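PDB 3EYP: putative alpha-L-fucosidase, which probably hydrolyses alpha-L-fucosidic bonds with a TIM-barrel domain of glycoside hydrolase family 29, followed by an F5/8 type C domain. Local coordinates for residues Ser397-Val402 against Trp407-Glu412; Leu437-Gly442 against Pro446-Phe451; Leu83-Ser86 against Ser92-Asn95. All coordinates share one frame; numbering follows the deposited sequence.

Contact 1. Residues Ser397-Val402 against Trp407-Glu412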
# COMPACT_ATOMS: atom_id res chain seq x y z
N SER A 397 22.76 -6.52 -8.85
CA SER A 397 22.99 -7.89 -8.36
C SER A 397 23.75 -7.86 -7.05
O SER A 397 24.40 -6.90 -6.71
CB SER A 397 23.78 -8.73 -9.33
OG SER A 397 23.27 -8.62 -10.62
N VAL A 398 23.60 -8.95 -6.32
CA VAL A 398 24.33 -9.17 -5.10
C VAL A 398 25.02 -10.55 -5.13
O VAL A 398 24.47 -11.56 -5.56
CB VAL A 398 23.41 -8.98 -3.82
CG1 VAL A 398 24.23 -9.13 -2.51
CG2 VAL A 398 22.66 -7.60 -3.83
N GLU A 399 26.27 -10.52 -4.72
CA GLU A 399 27.14 -11.68 -4.60
C GLU A 399 27.82 -11.75 -3.25
O GLU A 399 27.80 -10.83 -2.44
CB GLU A 399 28.22 -11.61 -5.69
CG GLU A 399 27.61 -11.45 -7.07
CD GLU A 399 28.65 -11.09 -8.13
OE1 GLU A 399 29.67 -10.45 -7.77
OE2 GLU A 399 28.43 -11.44 -9.31
N TYR A 400 28.44 -12.88 -3.04
CA TYR A 400 29.10 -13.15 -1.77
C TYR A 400 30.29 -14.09 -1.99
O TYR A 400 30.43 -14.76 -3.03
CB TYR A 400 28.11 -13.78 -0.76
CG TYR A 400 27.71 -15.20 -1.10
CD1 TYR A 400 28.34 -16.27 -0.51
CD2 TYR A 400 26.73 -15.46 -2.05
CE1 TYR A 400 28.00 -17.57 -0.85
CE2 TYR A 400 26.38 -16.75 -2.38
CZ TYR A 400 27.03 -17.80 -1.78
OH TYR A 400 26.73 -19.10 -2.10
N THR A 401 31.15 -14.08 -0.99
CA THR A 401 32.24 -15.04 -0.94
C THR A 401 32.53 -15.41 0.49
O THR A 401 32.11 -14.73 1.42
CB THR A 401 33.52 -14.48 -1.57
OG1 THR A 401 34.42 -15.57 -1.78
CG2 THR A 401 34.17 -13.44 -0.68
N VAL A 402 33.27 -16.50 0.62
CA VAL A 402 33.91 -16.87 1.90
C VAL A 402 35.44 -16.94 1.76
O VAL A 402 36.18 -16.19 2.41
CB VAL A 402 33.36 -18.18 2.46
CG1 VAL A 402 32.44 -17.89 3.64
CG2 VAL A 402 32.63 -18.96 1.38
N TRP A 407 33.66 -14.70 -6.32
CA TRP A 407 32.30 -14.21 -6.04
C TRP A 407 31.29 -15.24 -6.49
O TRP A 407 31.29 -15.67 -7.66
CB TRP A 407 32.02 -12.88 -6.74
CG TRP A 407 32.79 -11.78 -6.16
CD1 TRP A 407 33.76 -11.06 -6.78
CD2 TRP A 407 32.67 -11.24 -4.84
NE1 TRP A 407 34.27 -10.10 -5.92
CE2 TRP A 407 33.61 -10.18 -4.73
CE3 TRP A 407 31.85 -11.52 -3.74
CZ2 TRP A 407 33.77 -9.45 -3.58
CZ3 TRP A 407 32.02 -10.79 -2.60
CH2 TRP A 407 32.95 -9.76 -2.53
N ILE A 408 30.43 -15.61 -5.55
CA ILE A 408 29.35 -16.58 -5.77
C ILE A 408 28.08 -15.79 -5.96
O ILE A 408 27.80 -14.85 -5.22
CB ILE A 408 29.20 -17.56 -4.57
CG1 ILE A 408 30.50 -18.35 -4.37
CG2 ILE A 408 28.08 -18.56 -4.80
CD1 ILE A 408 31.30 -17.85 -3.15
N THR A 409 27.33 -16.14 -6.98
CA THR A 409 26.12 -15.40 -7.28
C THR A 409 25.02 -15.88 -6.35
O THR A 409 25.08 -16.97 -5.81
CB THR A 409 25.64 -15.52 -8.73
OG1 THR A 409 25.00 -16.81 -8.93
CG2 THR A 409 26.77 -15.27 -9.71
N ILE A 410 24.05 -15.01 -6.15
CA ILE A 410 22.84 -15.33 -5.40
C ILE A 410 21.71 -15.41 -6.40
O ILE A 410 21.34 -14.40 -6.97
CB ILE A 410 22.53 -14.27 -4.32
CG1 ILE A 410 23.67 -14.20 -3.28
CG2 ILE A 410 21.24 -14.65 -3.59
CD1 ILE A 410 23.59 -13.05 -2.29
N PRO A 411 21.16 -16.60 -6.64
CA PRO A 411 20.23 -16.80 -7.74
C PRO A 411 19.09 -15.85 -7.77
O PRO A 411 18.67 -15.46 -8.84
CB PRO A 411 19.70 -18.20 -7.49
CG PRO A 411 20.84 -18.93 -6.84
CD PRO A 411 21.50 -17.88 -5.97
N GLU A 412 18.61 -15.48 -6.59
CA GLU A 412 17.38 -14.68 -6.44
C GLU A 412 17.68 -13.18 -6.53
O GLU A 412 16.78 -12.32 -6.58
CB GLU A 412 16.65 -15.03 -5.10
CG GLU A 412 16.34 -16.55 -4.81
CD GLU A 412 17.51 -17.29 -4.11
OE1 GLU A 412 18.65 -16.84 -4.27
OE2 GLU A 412 17.30 -18.32 -3.39
O HOH W 1 24.04 -12.69 -7.91

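Contact 2. Residues Leu437-Gly442 against Pro446-Phe451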
# COMPACT_ATOMS: atom_id res chain seq x y z
N LEU A 437 27.76 -5.69 -3.66
CA LEU A 437 26.61 -5.04 -4.32
C LEU A 437 27.08 -4.42 -5.62
O LEU A 437 27.91 -3.50 -5.63
CB LEU A 437 26.01 -3.98 -3.42
CG LEU A 437 24.91 -3.13 -4.04
CD1 LEU A 437 23.69 -4.02 -4.52
CD2 LEU A 437 24.49 -2.04 -3.04
N ARG A 438 26.57 -4.98 -6.73
CA ARG A 438 26.83 -4.48 -8.07
C ARG A 438 25.65 -3.65 -8.60
O ARG A 438 24.57 -4.19 -8.85
CB ARG A 438 27.09 -5.63 -9.05
CG ARG A 438 28.11 -6.73 -8.59
CD ARG A 438 28.75 -7.42 -9.81
NE ARG A 438 29.76 -6.52 -10.37
CZ ARG A 438 30.52 -6.77 -11.45
NH1 ARG A 438 31.43 -5.87 -11.84
NH2 ARG A 438 30.36 -7.88 -12.15
N ILE A 439 25.89 -2.35 -8.75
CA ILE A 439 25.01 -1.44 -9.49
C ILE A 439 25.48 -1.50 -10.91
O ILE A 439 26.58 -1.03 -11.24
CB ILE A 439 25.06 0.04 -8.96
CG1 ILE A 439 24.69 0.10 -7.50
CG2 ILE A 439 24.13 1.02 -9.79
CD1 ILE A 439 23.53 -0.75 -7.15
N GLN A 440 24.69 -2.17 -11.74
CA GLN A 440 25.10 -2.56 -13.09
C GLN A 440 24.66 -1.67 -14.22
O GLN A 440 25.30 -1.58 -15.24
CB GLN A 440 24.65 -3.99 -13.37
CG GLN A 440 25.44 -4.92 -12.52
CD GLN A 440 24.84 -6.28 -12.37
OE1 GLN A 440 23.71 -6.45 -11.89
NE2 GLN A 440 25.62 -7.29 -12.73
N ASP A 441 23.57 -0.97 -14.02
CA ASP A 441 23.01 -0.07 -15.04
C ASP A 441 21.98 0.83 -14.42
O ASP A 441 21.42 0.54 -13.34
CB ASP A 441 22.37 -0.88 -16.17
CG ASP A 441 22.31 -0.11 -17.48
OD1 ASP A 441 22.85 1.00 -17.62
OD2 ASP A 441 21.67 -0.63 -18.41
N GLY A 442 21.76 1.94 -15.13
CA GLY A 442 20.82 2.98 -14.70
C GLY A 442 20.66 4.11 -15.65
O GLY A 442 21.36 4.18 -16.63
N PRO A 446 23.87 6.25 -9.10
CA PRO A 446 23.08 5.70 -7.96
C PRO A 446 22.91 6.64 -6.80
O PRO A 446 23.76 7.47 -6.50
CB PRO A 446 23.88 4.50 -7.51
CG PRO A 446 25.21 4.60 -8.16
CD PRO A 446 25.10 5.49 -9.34
N ALA A 447 21.77 6.48 -6.14
CA ALA A 447 21.45 7.19 -4.89
C ALA A 447 20.67 6.24 -3.99
O ALA A 447 19.49 6.01 -4.24
CB ALA A 447 20.62 8.43 -5.19
N ILE A 448 21.39 5.63 -3.04
CA ILE A 448 20.87 4.53 -2.23
C ILE A 448 20.93 4.80 -0.72
O ILE A 448 22.02 5.02 -0.12
CB ILE A 448 21.60 3.22 -2.59
CG1 ILE A 448 21.38 2.91 -4.09
CG2 ILE A 448 21.10 2.03 -1.68
CD1 ILE A 448 22.46 2.08 -4.75
N HIS A 449 19.76 4.72 -0.11
CA HIS A 449 19.60 5.05 1.31
C HIS A 449 20.14 3.92 2.17
O HIS A 449 20.83 4.13 3.15
CB HIS A 449 18.12 5.27 1.70
CG HIS A 449 17.65 6.68 1.56
ND1 HIS A 449 18.24 7.72 2.25
CD2 HIS A 449 16.59 7.21 0.90
CE1 HIS A 449 17.61 8.85 1.95
NE2 HIS A 449 16.59 8.56 1.15
N THR A 450 19.79 2.73 1.74
CA THR A 450 19.93 1.56 2.58
C THR A 450 20.32 0.35 1.80
O THR A 450 19.81 0.09 0.72
CB THR A 450 18.57 1.24 3.34
OG1 THR A 450 18.13 2.43 4.02
CG2 THR A 450 18.73 0.08 4.30
N PHE A 451 21.23 -0.41 2.39
CA PHE A 451 21.52 -1.77 1.92
C PHE A 451 21.82 -2.66 3.11
O PHE A 451 22.55 -2.28 4.00
CB PHE A 451 22.67 -1.82 0.90
CG PHE A 451 22.94 -3.22 0.38
CD1 PHE A 451 22.02 -3.88 -0.42
CD2 PHE A 451 24.15 -3.87 0.66
CE1 PHE A 451 22.28 -5.12 -0.89
CE2 PHE A 451 24.42 -5.13 0.20
CZ PHE A 451 23.51 -5.77 -0.57

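Contact 3. Residues Leu83-Ser86 against Ser92-Asn95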
# COMPACT_ATOMS: atom_id res chain seq x y z
N LEU A 83 -22.67 4.42 5.80
CA LEU A 83 -22.30 4.13 7.17
C LEU A 83 -22.40 5.37 8.09
O LEU A 83 -22.14 5.27 9.28
CB LEU A 83 -20.91 3.48 7.28
CG LEU A 83 -20.79 2.01 6.84
CD1 LEU A 83 -19.45 1.41 7.32
CD2 LEU A 83 -21.95 1.21 7.45
N TRP A 84 -22.79 6.50 7.49
CA TRP A 84 -22.97 7.78 8.22
C TRP A 84 -24.37 8.29 7.82
O TRP A 84 -24.86 7.96 6.69
CB TRP A 84 -21.82 8.81 7.93
CG TRP A 84 -21.93 9.57 6.65
CD1 TRP A 84 -22.32 10.88 6.50
CD2 TRP A 84 -21.79 9.05 5.32
NE1 TRP A 84 -22.40 11.21 5.18
CE2 TRP A 84 -22.10 10.10 4.43
CE3 TRP A 84 -21.43 7.80 4.81
CZ2 TRP A 84 -22.02 9.95 3.06
CZ3 TRP A 84 -21.37 7.65 3.47
CH2 TRP A 84 -21.68 8.73 2.59
N PRO A 85 -25.04 9.05 8.72
CA PRO A 85 -26.38 9.62 8.47
C PRO A 85 -26.35 10.83 7.50
O PRO A 85 -26.55 12.00 7.87
CB PRO A 85 -26.88 10.02 9.87
CG PRO A 85 -25.66 10.32 10.67
CD PRO A 85 -24.53 9.41 10.06
N SER A 86 -26.01 10.52 6.25
CA SER A 86 -25.97 11.53 5.18
C SER A 86 -27.31 12.25 5.08
O SER A 86 -28.36 11.66 5.25
CB SER A 86 -25.61 10.93 3.81
OG SER A 86 -25.70 11.89 2.83
N SER A 92 -29.15 4.34 4.62
CA SER A 92 -28.08 4.53 5.60
C SER A 92 -28.41 4.06 6.99
O SER A 92 -29.51 3.62 7.30
CB SER A 92 -27.69 6.02 5.71
OG SER A 92 -28.59 6.70 6.53
N VAL A 93 -27.41 4.30 7.84
CA VAL A 93 -27.51 4.04 9.27
C VAL A 93 -28.70 4.76 9.92
O VAL A 93 -29.26 4.29 10.88
CB VAL A 93 -26.21 4.33 10.08
CG1 VAL A 93 -25.25 3.17 9.83
CG2 VAL A 93 -25.56 5.75 9.74
N LYS A 94 -29.09 5.86 9.31
CA LYS A 94 -30.26 6.68 9.76
C LYS A 94 -31.49 5.81 9.93
O LYS A 94 -32.38 6.10 10.75
CB LYS A 94 -30.61 7.81 8.74
CG LYS A 94 -30.69 9.16 9.41
CD LYS A 94 -31.41 10.30 8.63
CE LYS A 94 -31.68 10.10 7.13
NZ LYS A 94 -31.47 11.37 6.27
N ASN A 95 -31.52 4.72 9.16
CA ASN A 95 -32.69 3.83 9.06
C ASN A 95 -32.43 2.37 9.41
O ASN A 95 -33.19 1.49 9.10
CB ASN A 95 -33.36 3.98 7.73
CG ASN A 95 -34.10 5.31 7.62
OD1 ASN A 95 -34.96 5.64 8.45
ND2 ASN A 95 -33.76 6.10 6.60
O HOH W 2 -28.87 9.18 5.90

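Contact 1. Residues Ser397-Val402 against Trp407-Glu412
Two backbone hydrogen bonds join Tyr400 and Ile408, an antiparallel hydrogen-bonded pair. Tyr400 N donates to Ile408 O at 3.0 Å, and Ile408 N returns a shorter bond of 2.7 Å to Tyr400 O, nearly straight at 168°. The next pair, Glu399 with Thr409, is of the non-hydrogen-bonded kind. Beyond it the two chains diverge, and a water bridges Val398 O, apparently as donor, and Ile410 N, from which it accepts at 2.9 Å.

The segments form the end of a beta hairpin, in which the short strand 408-409 borders a five-stranded antiparallel sheet of the F5/8 type C domain and strand 393-401 lies one place further in.

Apolar packing is centred on Tyr400. With chi1 at 71° its CG sits between the backbone N and the carbonyl carbon, which swings the ring over Ile408: CB of Ile408 makes a CH-pi contact 3.8 Å from the ring centroid, and Ile408 CG2 lies on the same side, beyond the rim, 3.1 Å from Tyr400 OH. Ile410 CG1 meets the ring at its edge, 3.5 Å from Tyr400 CD2, while Ile410 CD1 runs alongside Val398 CG1.

Glu399 and Trp407 cross at about a right angle. Their carboxylate and indole planes are 19° apart, but OE1 approaches the ring obliquely, 3.5 Å from Trp407 CB. Arg436 serves both residues, through a salt bridge to Glu399 OE1 and a cation-pi contact with Trp407. The indole edge meets the Tyr400 backbone, Trp407 CE3 lying 3.5 Å from Tyr400 C, and CZ3 packs against Thr401 CG2.

Contact 2. Residues Leu437-Gly442 against Pro446-Phe451
One face of the Phe451 ring is covered by Leu437, whose CD2 makes a CH-pi contact 4.0 Å from the ring centroid and 15° off its normal. The methyl stands over the CG side of the ring rather than its middle, 3.9 Å from Phe451 CG. Leu437 CD1 approaches CE1, and Leu437 CB lies near CE2 and CZ, so the leucine spans the ring while the two side chains slide past each other in opposite directions. Both residues point toward the other segment, and with Leu437 CG anti to its backbone N (chi1 173°) CD2 is set over the ring face. Phe370 also meets the Phe451 ring.

Ile439 supplies the other two contacts through separate branches. Its CD1 reaches Ile448 CD1 tip to tip at 3.9 Å, whereas Ile439 CG2 meets the CB-CG side of Pro446, 4.1 Å from Pro446 CG.

The CA atoms stay 8.7 Å apart between Leu437 and Phe451 and 7.6 Å between Ile439 and Pro446, too far for the strands to pair directly. Strand 434-442 belongs to one antiparallel sheet of the F5/8 type C domain and strand 447-454 to the other, and their side chains meet inside the beta sandwich. Strand 447-454 is broken by a classic bulge at His449-Thr450, opposite Glu384, with Ile448 before the corner and Phe451 after it. Ile383, from strand 380-385, touches Leu437, Ile448 and Phe451 together.

No hydrogen bond crosses between the two segments, and all five touching residues are buried and apolar; the contact therefore rests on dispersion and the exclusion of water.

Contact 3. Residues Leu83-Ser86 against Ser92-Asn95
Lys94 runs past Pro85 to the backbone of Ser86. From CB, its CG lies 3.9 Å from Pro85 CB; the chain then bends at chi3 (-15°, nearly eclipsed) and again at chi4, bringing CE within 4.1 Å of Ser86 O. At the tip, NZ donates a long hydrogen bond of 3.3 Å to that oxygen, in the carbonyl plane; NZ also has a weak hydrogen bond to Thr89 O and a long, weak ion pair with Asp90.

A water provides Ser86 O with a second, shorter bond of 2.6 Å and joins it to Ser92 OG. That hydroxyl also accepts from Lys94 N at 2.9 Å.

Val93 supplies the apolar part of the contact. Its CG2 presses on the peptide between Trp84 and Pro85, 3.4 Å from Trp84 C, and also touches Pro85 CD at 3.8 Å. Trp84 itself turns away to helix 139-155, where Glu152 accepts from NE1.

The arrangement combines an inverse gamma turn centred on Pro85 with an ST turn formed by Ser92 OG. Both lie in the long connection from strand 70-76 to helix 105-116, a beta-to-alpha link of the TIM-barrel domain.

From the N terminus, contact 3 comes first, closing a loop of five residues between its segments within the connection from strand 70-76 to helix 105-116 of the barrel domain. Contacts 1 and 2 follow in the F5/8 type C domain, each closing a short excursion: four residues lie between the segments of contact 1 and three between those of contact 2. The three are in series, with no nesting or crossing. Contact 1 joins neighbours within one sheet; contact 2 ties that sheet to the one facing it. They meet where strands 393-401 and 434-442 adjoin, with Ser397 OG 2.6 Å from Gln440 OE1. Contact 3 stands apart, its centre about 52 Å from that of contact 2.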